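Local coordinates for uncharacterized protein (Pyrococcus furiosus DSM 3638, PDB 3WZ2) that probably acts as a proteasome-assembly chaperone, as an archaeal member of the PAC2 family related to the eukaryotic assembly factors, at residues P9-V17 and I49-I57; P27-I35 and L222-R233. One frame throughout, in Å; residues are numbered along the deposited sequence.

Contact 1 of 2, residues P9-V17 and I49-I57; sequences PVNLVLPEV and IGYVDSLFI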
loop_
_atom_site.group_PDB
_atom_site.type_symbol
_atom_site.label_atom_id
_atom_site.label_comp_id
_atom_site.label_asym_id
_atom_site.label_seq_id
_atom_site.Cartn_x
_atom_site.Cartn_y
_atom_site.Cartn_z
ATOM N N PRO B 9 -4.385 -9.639 -13.998
ATOM C CA PRO B 9 -3.601 -9.884 -12.773
ATOM C C PRO B 9 -3.232 -11.345 -12.539
ATOM O O PRO B 9 -2.153 -11.620 -12.023
ATOM C CB PRO B 9 -4.515 -9.407 -11.643
ATOM C CG PRO B 9 -5.891 -9.484 -12.205
ATOM C CD PRO B 9 -5.796 -9.325 -13.704
ATOM N N VAL B 10 -4.130 -12.260 -12.891
ATOM C CA VAL B 10 -3.800 -13.685 -12.907
ATOM C C VAL B 10 -4.210 -14.278 -14.221
ATOM O O VAL B 10 -5.319 -14.078 -14.640
ATOM C CB VAL B 10 -4.526 -14.417 -11.772
ATOM C CG1 VAL B 10 -4.407 -15.912 -11.939
ATOM C CG2 VAL B 10 -3.965 -14.007 -10.426
ATOM N N ASN B 11 -3.319 -15.019 -14.876
ATOM C CA ASN B 11 -3.715 -15.836 -16.040
ATOM C C ASN B 11 -3.493 -17.291 -15.808
ATOM O O ASN B 11 -2.418 -17.678 -15.366
ATOM C CB ASN B 11 -2.978 -15.455 -17.325
ATOM C CG ASN B 11 -3.382 -14.086 -17.812
ATOM O OD1 ASN B 11 -4.239 -13.988 -18.690
ATOM N ND2 ASN B 11 -2.865 -13.029 -17.190
ATOM N N LEU B 12 -4.465 -18.115 -16.163
ATOM C CA LEU B 12 -4.256 -19.558 -16.163
ATOM C C LEU B 12 -3.726 -19.958 -17.487
ATOM O O LEU B 12 -4.389 -19.774 -18.487
ATOM C CB LEU B 12 -5.551 -20.338 -15.907
ATOM C CG LEU B 12 -5.854 -21.090 -14.649
ATOM C CD1 LEU B 12 -5.290 -20.311 -13.485
ATOM C CD2 LEU B 12 -7.343 -21.325 -14.517
ATOM N N VAL B 13 -2.558 -20.577 -17.507
ATOM C CA VAL B 13 -2.094 -21.230 -18.707
ATOM C C VAL B 13 -2.399 -22.699 -18.551
ATOM O O VAL B 13 -1.703 -23.418 -17.855
ATOM C CB VAL B 13 -0.575 -20.985 -18.953
ATOM C CG1 VAL B 13 -0.100 -21.639 -20.256
ATOM C CG2 VAL B 13 -0.291 -19.490 -19.000
ATOM N N LEU B 14 -3.434 -23.141 -19.224
ATOM C CA LEU B 14 -4.000 -24.440 -18.981
ATOM C C LEU B 14 -4.876 -24.848 -20.169
ATOM O O LEU B 14 -5.909 -24.220 -20.401
ATOM C CB LEU B 14 -4.837 -24.373 -17.708
ATOM C CG LEU B 14 -5.383 -25.701 -17.224
ATOM C CD1 LEU B 14 -4.263 -26.682 -16.956
ATOM C CD2 LEU B 14 -6.208 -25.498 -15.968
ATOM N N PRO B 15 -4.486 -25.908 -20.906
ATOM C CA PRO B 15 -5.378 -26.351 -21.982
ATOM C C PRO B 15 -6.699 -26.883 -21.445
ATOM O O PRO B 15 -6.774 -27.345 -20.303
ATOM C CB PRO B 15 -4.590 -27.459 -22.685
ATOM C CG PRO B 15 -3.558 -27.887 -21.719
ATOM C CD PRO B 15 -3.263 -26.717 -20.825
ATOM N N GLU B 16 -7.716 -26.792 -22.275
ATOM C CA GLU B 16 -9.042 -27.311 -21.979
ATOM C C GLU B 16 -9.028 -28.816 -21.873
ATOM O O GLU B 16 -8.422 -29.505 -22.689
ATOM C CB GLU B 16 -10.033 -26.874 -23.045
ATOM C CG GLU B 16 -10.178 -25.364 -23.077
ATOM C CD GLU B 16 -11.413 -24.861 -23.833
ATOM O OE1 GLU B 16 -12.344 -25.663 -24.160
ATOM O OE2 GLU B 16 -11.442 -23.643 -24.102
ATOM N N VAL B 17 -9.564 -29.318 -20.776
ATOM C CA VAL B 17 -9.765 -30.731 -20.602
ATOM C C VAL B 17 -11.257 -30.868 -20.401
ATOM O O VAL B 17 -11.773 -30.477 -19.350
ATOM C CB VAL B 17 -8.968 -31.270 -19.392
ATOM C CG1 VAL B 17 -9.306 -32.740 -19.107
ATOM C CG2 VAL B 17 -7.464 -31.122 -19.637
ATOM N N ILE B 49 0.975 -29.864 -17.125
ATOM C CA ILE B 49 0.192 -29.385 -18.269
ATOM C C ILE B 49 -0.067 -27.871 -18.281
ATOM O O ILE B 49 -0.535 -27.346 -19.274
ATOM C CB ILE B 49 -1.148 -30.146 -18.432
ATOM C CG1 ILE B 49 -2.031 -30.015 -17.179
ATOM C CG2 ILE B 49 -0.883 -31.603 -18.760
ATOM C CD1 ILE B 49 -3.486 -30.391 -17.407
ATOM N N GLY B 50 0.205 -27.193 -17.178
ATOM C CA GLY B 50 -0.002 -25.769 -17.106
ATOM C C GLY B 50 0.416 -25.158 -15.797
ATOM O O GLY B 50 0.986 -25.812 -14.943
ATOM N N TYR B 51 0.126 -23.867 -15.650
ATOM C CA TYR B 51 0.567 -23.123 -14.499
ATOM C C TYR B 51 -0.261 -21.878 -14.333
ATOM O O TYR B 51 -0.983 -21.471 -15.239
ATOM C CB TYR B 51 2.061 -22.786 -14.618
ATOM C CG TYR B 51 2.433 -22.033 -15.882
ATOM C CD1 TYR B 51 2.491 -22.689 -17.098
ATOM C CD2 TYR B 51 2.737 -20.688 -15.844
ATOM C CE1 TYR B 51 2.839 -22.028 -18.258
ATOM C CE2 TYR B 51 3.093 -20.007 -17.004
ATOM C CZ TYR B 51 3.132 -20.683 -18.209
ATOM O OH TYR B 51 3.491 -20.019 -19.385
ATOM N N VAL B 52 -0.133 -21.265 -13.174
ATOM C CA VAL B 52 -0.653 -19.945 -12.926
ATOM C C VAL B 52 0.442 -18.904 -13.114
ATOM O O VAL B 52 1.566 -19.042 -12.625
ATOM C CB VAL B 52 -1.151 -19.820 -11.505
ATOM C CG1 VAL B 52 -1.762 -18.459 -11.270
ATOM C CG2 VAL B 52 -2.136 -20.925 -11.203
ATOM N N ASP B 53 0.095 -17.851 -13.822
ATOM C CA ASP B 53 1.042 -16.822 -14.198
ATOM C C ASP B 53 0.528 -15.485 -13.676
ATOM O O ASP B 53 -0.580 -15.073 -13.990
ATOM C CB ASP B 53 1.179 -16.775 -15.728
ATOM C CG ASP B 53 2.184 -15.737 -16.196
ATOM O OD1 ASP B 53 3.190 -15.488 -15.489
ATOM O OD2 ASP B 53 1.948 -15.159 -17.253
ATOM N N SER B 54 1.343 -14.815 -12.875
ATOM C CA SER B 54 0.987 -13.525 -12.315
ATOM C C SER B 54 2.229 -12.793 -11.881
ATOM O O SER B 54 3.144 -13.387 -11.286
ATOM C CB SER B 54 0.098 -13.741 -11.092
ATOM O OG SER B 54 -0.192 -12.531 -10.396
ATOM N N LEU B 55 2.236 -11.486 -12.097
ATOM C CA LEU B 55 3.306 -10.618 -11.590
ATOM C C LEU B 55 3.389 -10.652 -10.088
ATOM O O LEU B 55 4.383 -10.244 -9.522
ATOM C CB LEU B 55 3.077 -9.170 -12.003
ATOM C CG LEU B 55 3.048 -8.911 -13.514
ATOM C CD1 LEU B 55 2.531 -7.487 -13.761
ATOM C CD2 LEU B 55 4.421 -9.131 -14.148
ATOM N N PHE B 56 2.321 -11.091 -9.425
ATOM C CA PHE B 56 2.317 -11.069 -7.960
ATOM C C PHE B 56 2.824 -12.366 -7.346
ATOM O O PHE B 56 2.954 -12.470 -6.124
ATOM C CB PHE B 56 0.916 -10.694 -7.463
ATOM C CG PHE B 56 0.445 -9.353 -7.987
ATOM C CD1 PHE B 56 -0.407 -9.270 -9.075
ATOM C CD2 PHE B 56 0.906 -8.178 -7.413
ATOM C CE1 PHE B 56 -0.812 -8.042 -9.568
ATOM C CE2 PHE B 56 0.512 -6.947 -7.908
ATOM C CZ PHE B 56 -0.346 -6.882 -8.987
ATOM N N ILE B 57 3.117 -13.357 -8.177
ATOM C CA ILE B 57 3.822 -14.559 -7.719
ATOM C C ILE B 57 5.312 -14.261 -7.744
ATOM O O ILE B 57 5.833 -13.820 -8.751
ATOM C CB ILE B 57 3.501 -15.771 -8.613
ATOM C CG1 ILE B 57 2.042 -16.184 -8.415
ATOM C CG2 ILE B 57 4.424 -16.945 -8.278
ATOM C CD1 ILE B 57 1.536 -17.111 -9.490
#
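Val-13 lies against one face of the Tyr-51 ring, the two side chains running side by side in the same direction from a hydrogen-bonded antiparallel pair. Its CB stands 3.9 Å from the ring centroid of Tyr-51, 21° off the normal, a CH-pi contact displaced toward the rim, and Val-13 CG1 meets Tyr-51 CE1. With chi1 at 56°, CG of Tyr-51 sits between its own backbone N and carbonyl carbon, which swings the ring across toward Val-13. Trp-165 of the second subunit meets the same tyrosine edge-to-face. On the sheet face that bears Leu-12 and Val-52, the two methyls of Val-52 meet different neighbours: CG1 touches CG1 of Val-10 at 3.7 Å, while CG2 reaches Leu-12 CD1 at 3.9 Å. Helix 91-107 covers Val-10 and Leu-12 on this side. Further along, the Leu-14 and Ile-49 side chains cross at a slant, with Leu-14 CD1 3.8 Å from Ile-49 CD1. Four backbone bonds pair Asn-11 with Asp-53 and Val-13 with Tyr-51. Beyond them Ser-54 OG donates to Pro-9 O (2.7 Å) and accepts from Phe-56 N (3.1 Å) in an ST turn. One hydroxyl thus ties the start of 9-17 to the type I turn from Ser-54 to Ile-57, extending the polar link beyond the backbone ladder.

Contact 2 of 2, residues P27-I35 and L222-R233; sequences PGVGLVGHI and LRRMHEQMEEAR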
loop_
_atom_site.group_PDB
_atom_site.type_symbol
_atom_site.label_atom_id
_atom_site.label_comp_id
_atom_site.label_asym_id
_atom_site.label_seq_id
_atom_site.Cartn_x
_atom_site.Cartn_y
_atom_site.Cartn_z
ATOM N N PRO B 27 -1.428 -25.380 -0.158
ATOM C CA PRO B 27 -0.999 -25.426 1.233
ATOM C C PRO B 27 -2.028 -24.937 2.211
ATOM O O PRO B 27 -2.726 -23.968 1.959
ATOM C CB PRO B 27 0.224 -24.490 1.266
ATOM C CG PRO B 27 0.708 -24.448 -0.154
ATOM C CD PRO B 27 -0.520 -24.567 -0.992
ATOM N N GLY B 28 -2.119 -25.604 3.337
ATOM C CA GLY B 28 -3.143 -25.312 4.335
ATOM C C GLY B 28 -2.799 -26.159 5.561
ATOM O O GLY B 28 -1.677 -26.650 5.675
ATOM N N VAL B 29 -3.765 -26.358 6.448
ATOM C CA VAL B 29 -3.505 -26.954 7.765
ATOM C C VAL B 29 -2.910 -28.346 7.614
ATOM O O VAL B 29 -3.397 -29.153 6.834
ATOM C CB VAL B 29 -4.847 -27.208 8.548
ATOM C CG1 VAL B 29 -4.562 -27.634 9.989
ATOM C CG2 VAL B 29 -5.794 -26.011 8.545
ATOM N N GLY B 30 -1.862 -28.615 8.365
ATOM C CA GLY B 30 -1.155 -29.886 8.322
ATOM C C GLY B 30 -0.410 -30.176 7.054
ATOM O O GLY B 30 0.148 -31.263 6.906
ATOM N N LEU B 31 -0.461 -29.256 6.098
ATOM C CA LEU B 31 -0.115 -29.544 4.704
ATOM C C LEU B 31 -0.739 -30.847 4.187
ATOM O O LEU B 31 -0.200 -31.522 3.326
ATOM C CB LEU B 31 1.379 -29.565 4.540
ATOM C CG LEU B 31 2.089 -28.243 4.778
ATOM C CD1 LEU B 31 3.592 -28.457 4.778
ATOM C CD2 LEU B 31 1.740 -27.205 3.716
ATOM N N VAL B 32 -1.935 -31.143 4.651
ATOM C CA VAL B 32 -2.605 -32.384 4.314
ATOM C C VAL B 32 -2.875 -32.430 2.841
ATOM O O VAL B 32 -2.550 -33.405 2.157
ATOM C CB VAL B 32 -3.890 -32.566 5.132
ATOM C CG1 VAL B 32 -4.667 -33.791 4.732
ATOM C CG2 VAL B 32 -3.559 -32.646 6.618
ATOM N N GLY B 33 -3.520 -31.400 2.334
ATOM C CA GLY B 33 -3.877 -31.386 0.910
ATOM C C GLY B 33 -2.663 -31.334 0.027
ATOM O O GLY B 33 -2.636 -31.973 -1.039
ATOM N N HIS B 34 -1.667 -30.563 0.457
ATOM C CA HIS B 34 -0.394 -30.440 -0.280
ATOM C C HIS B 34 0.350 -31.759 -0.429
ATOM O O HIS B 34 0.745 -32.167 -1.521
ATOM C CB HIS B 34 0.485 -29.440 0.448
ATOM C CG HIS B 34 1.798 -29.213 -0.203
ATOM N ND1 HIS B 34 1.953 -28.370 -1.286
ATOM C CD2 HIS B 34 3.036 -29.695 0.084
ATOM C CE1 HIS B 34 3.217 -28.383 -1.672
ATOM N NE2 HIS B 34 3.899 -29.155 -0.844
ATOM N N ILE B 35 0.474 -32.493 0.674
ATOM C CA ILE B 35 1.086 -33.824 0.597
ATOM C C ILE B 35 0.250 -34.761 -0.278
ATOM O O ILE B 35 0.762 -35.478 -1.139
ATOM C CB ILE B 35 1.252 -34.387 2.033
ATOM C CG1 ILE B 35 2.274 -33.536 2.788
ATOM C CG2 ILE B 35 1.719 -35.815 1.986
ATOM C CD1 ILE B 35 2.206 -33.643 4.296
ATOM N N LEU B 222 9.384 -31.072 5.304
ATOM C CA LEU B 222 8.365 -30.049 5.119
ATOM C C LEU B 222 8.240 -29.192 6.356
ATOM O O LEU B 222 7.417 -28.284 6.383
ATOM C CB LEU B 222 6.977 -30.643 4.760
ATOM C CG LEU B 222 6.378 -30.884 3.355
ATOM C CD1 LEU B 222 7.518 -31.385 2.535
ATOM C CD2 LEU B 222 5.124 -31.728 3.033
ATOM N N ARG B 223 9.052 -29.453 7.377
ATOM C CA ARG B 223 8.882 -28.768 8.655
ATOM C C ARG B 223 9.150 -27.256 8.531
ATOM O O ARG B 223 8.481 -26.459 9.193
ATOM C CB ARG B 223 9.749 -29.405 9.758
ATOM C CG ARG B 223 9.768 -28.598 11.070
ATOM C CD ARG B 223 10.713 -29.150 12.165
ATOM N NE ARG B 223 11.990 -29.575 11.577
ATOM C CZ ARG B 223 12.943 -28.729 11.162
ATOM N NH1 ARG B 223 12.793 -27.404 11.271
ATOM N NH2 ARG B 223 14.065 -29.200 10.627
ATOM N N ARG B 224 10.077 -26.867 7.658
ATOM C CA ARG B 224 10.332 -25.443 7.416
ATOM C C ARG B 224 9.153 -24.794 6.671
ATOM O O ARG B 224 8.624 -23.787 7.128
ATOM C CB ARG B 224 11.700 -25.172 6.734
ATOM C CG ARG B 224 11.646 -24.823 5.257
ATOM C CD ARG B 224 12.929 -24.249 4.682
ATOM N NE ARG B 224 12.553 -23.188 3.723
ATOM C CZ ARG B 224 13.404 -22.372 3.111
ATOM N NH1 ARG B 224 14.713 -22.493 3.311
ATOM N NH2 ARG B 224 12.941 -21.440 2.288
ATOM N N MET B 225 8.742 -25.383 5.551
ATOM C CA MET B 225 7.535 -24.967 4.820
ATOM C C MET B 225 6.328 -24.787 5.727
ATOM O O MET B 225 5.599 -23.809 5.611
ATOM C CB MET B 225 7.187 -25.969 3.730
ATOM C CG MET B 225 6.233 -25.399 2.709
ATOM S SD MET B 225 5.495 -26.665 1.678
ATOM C CE MET B 225 4.297 -25.704 0.769
ATOM N N HIS B 226 6.122 -25.710 6.651
ATOM C CA HIS B 226 5.005 -25.577 7.557
ATOM C C HIS B 226 5.175 -24.325 8.418
ATOM O O HIS B 226 4.202 -23.618 8.705
ATOM C CB HIS B 226 4.862 -26.822 8.435
ATOM C CG HIS B 226 3.622 -26.826 9.260
ATOM N ND1 HIS B 226 3.537 -26.184 10.470
ATOM C CD2 HIS B 226 2.399 -27.363 9.036
ATOM C CE1 HIS B 226 2.316 -26.321 10.960
ATOM N NE2 HIS B 226 1.603 -27.031 10.104
ATOM N N GLU B 227 6.403 -24.118 8.885
ATOM C CA GLU B 227 6.779 -22.965 9.703
ATOM C C GLU B 227 6.560 -21.656 8.954
ATOM O O GLU B 227 5.880 -20.764 9.445
ATOM C CB GLU B 227 8.265 -23.094 10.079
ATOM C CG GLU B 227 8.638 -22.817 11.501
ATOM C CD GLU B 227 7.619 -23.332 12.498
ATOM O OE1 GLU B 227 7.320 -24.542 12.438
ATOM O OE2 GLU B 227 7.116 -22.537 13.324
ATOM N N GLN B 228 7.134 -21.576 7.759
ATOM C CA GLN B 228 6.856 -20.505 6.798
ATOM C C GLN B 228 5.360 -20.200 6.726
ATOM O O GLN B 228 4.945 -19.053 6.840
ATOM C CB GLN B 228 7.315 -20.917 5.387
ATOM C CG GLN B 228 8.624 -20.372 4.823
ATOM C CD GLN B 228 9.802 -20.327 5.784
ATOM O OE1 GLN B 228 9.758 -19.592 6.766
ATOM N NE2 GLN B 228 10.879 -21.079 5.484
ATOM N N MET B 229 4.565 -21.243 6.481
ATOM C CA MET B 229 3.146 -21.082 6.209
ATOM C C MET B 229 2.443 -20.489 7.409
ATOM O O MET B 229 1.612 -19.583 7.247
ATOM C CB MET B 229 2.500 -22.422 5.822
ATOM C CG MET B 229 0.979 -22.371 5.746
ATOM S SD MET B 229 0.153 -23.963 5.630
ATOM C CE MET B 229 0.418 -24.647 7.266
ATOM N N GLU B 230 2.757 -20.988 8.604
ATOM C CA GLU B 230 2.113 -20.494 9.840
ATOM C C GLU B 230 2.461 -19.034 10.108
ATOM O O GLU B 230 1.603 -18.253 10.527
ATOM C CB GLU B 230 2.502 -21.347 11.058
ATOM C CG GLU B 230 1.974 -22.776 11.009
ATOM C CD GLU B 230 0.545 -22.921 11.499
ATOM O OE1 GLU B 230 -0.392 -22.338 10.897
ATOM O OE2 GLU B 230 0.369 -23.639 12.506
ATOM N N GLU B 231 3.710 -18.665 9.848
ATOM C CA GLU B 231 4.119 -17.265 9.956
ATOM C C GLU B 231 3.295 -16.365 9.030
ATOM O O GLU B 231 2.693 -15.382 9.486
ATOM C CB GLU B 231 5.632 -17.088 9.750
ATOM C CG GLU B 231 6.360 -17.156 11.075
ATOM C CD GLU B 231 7.774 -16.621 11.031
ATOM O OE1 GLU B 231 7.950 -15.398 11.221
ATOM O OE2 GLU B 231 8.703 -17.426 10.809
ATOM N N ALA B 232 3.211 -16.749 7.761
ATOM C CA ALA B 232 2.413 -16.013 6.794
ATOM C C ALA B 232 0.920 -15.933 7.178
ATOM O O ALA B 232 0.288 -14.921 6.938
ATOM C CB ALA B 232 2.576 -16.608 5.404
ATOM N N ARG B 233 0.370 -16.980 7.782
ATOM C CA ARG B 233 -1.034 -16.982 8.190
ATOM C C ARG B 233 -1.345 -15.932 9.264
ATOM O O ARG B 233 -2.400 -15.292 9.202
ATOM C CB ARG B 233 -1.450 -18.361 8.692
ATOM C CG ARG B 233 -2.784 -18.447 9.424
ATOM C CD ARG B 233 -3.143 -19.897 9.645
ATOM N NE ARG B 233 -3.217 -20.639 8.380
ATOM C CZ ARG B 233 -3.072 -21.962 8.252
ATOM N NH1 ARG B 233 -2.856 -22.737 9.315
ATOM N NH2 ARG B 233 -3.150 -22.518 7.049
HETATM O O HOH W 1 -0.984 -26.547 10.189
#
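Leu-31 points at the helix of 222-233 and makes the central apolar contacts. Its CD1 meets Leu-222 CG at 4.0 Å, while Leu-31 and Met-229 slide past each other in opposite directions, Leu-31 CD2 resting on Met-229 SD. Leu-222 also pushes CD2 against Ile-35 CG1 at 3.4 Å, tighter than ordinary van der Waals contact, and the same methyl lies at the edge of the His-34 ring. Pro-27 CG touches Met-225 CE, their side chains crossing at about a right angle.

The sulfur-bearing chains add aromatic and backbone contacts. Met-225 is extended beyond CG and comes at His-34 from the opposite direction; its CE sits over one ring face, 3.9 Å from the His-34 centroid and 18° off the normal, as a CH-pi contact, with SD more oblique. Met-229 instead bends at chi3 (70°), so that both its SD and CE lie 3.3 Å from Gly-28 O.

No direct hydrogen bond joins the segments. The polar link is a water that accepts from Gly-30 N (2.9 Å) and is hydrogen-bonded to His-226 NE2 (2.6 Å). Arg-233, salt-bridged to Glu-230 within its own helix, appears to lay its guanidinium edge against Gly-28 CA, though it is poorly ordered.

The whole is a helix packed on a glycine-rich loop, which leads from strand 21-24 to helix 32-43, and on that helix's first turn, with Leu-31 at the N-cap position; it seats helix 223-235, part of a predicted coiled coil, on 27-35.

Contacts 1 and 2 are separate: their centres lie 22 Å apart and their nearest atoms about 11 Å. The chain nevertheless ties them together, for helix 32-43, which begins within 27-35, is followed in the chain by strand 47-53 of contact 1, and their segments alternate in sequence. In contact 1, centred about 17 Å from the centre of the chain, strand 11-13 is the outermost strand at one side of the mixed sheet within this chain, and the second subunit is also met there. Contact 2 is nearer, at about 12 Å, and no other chain of the assembly touches its segments. One therefore belongs to a subunit-facing part of the sheet, the other to the seating of the C-terminal helix.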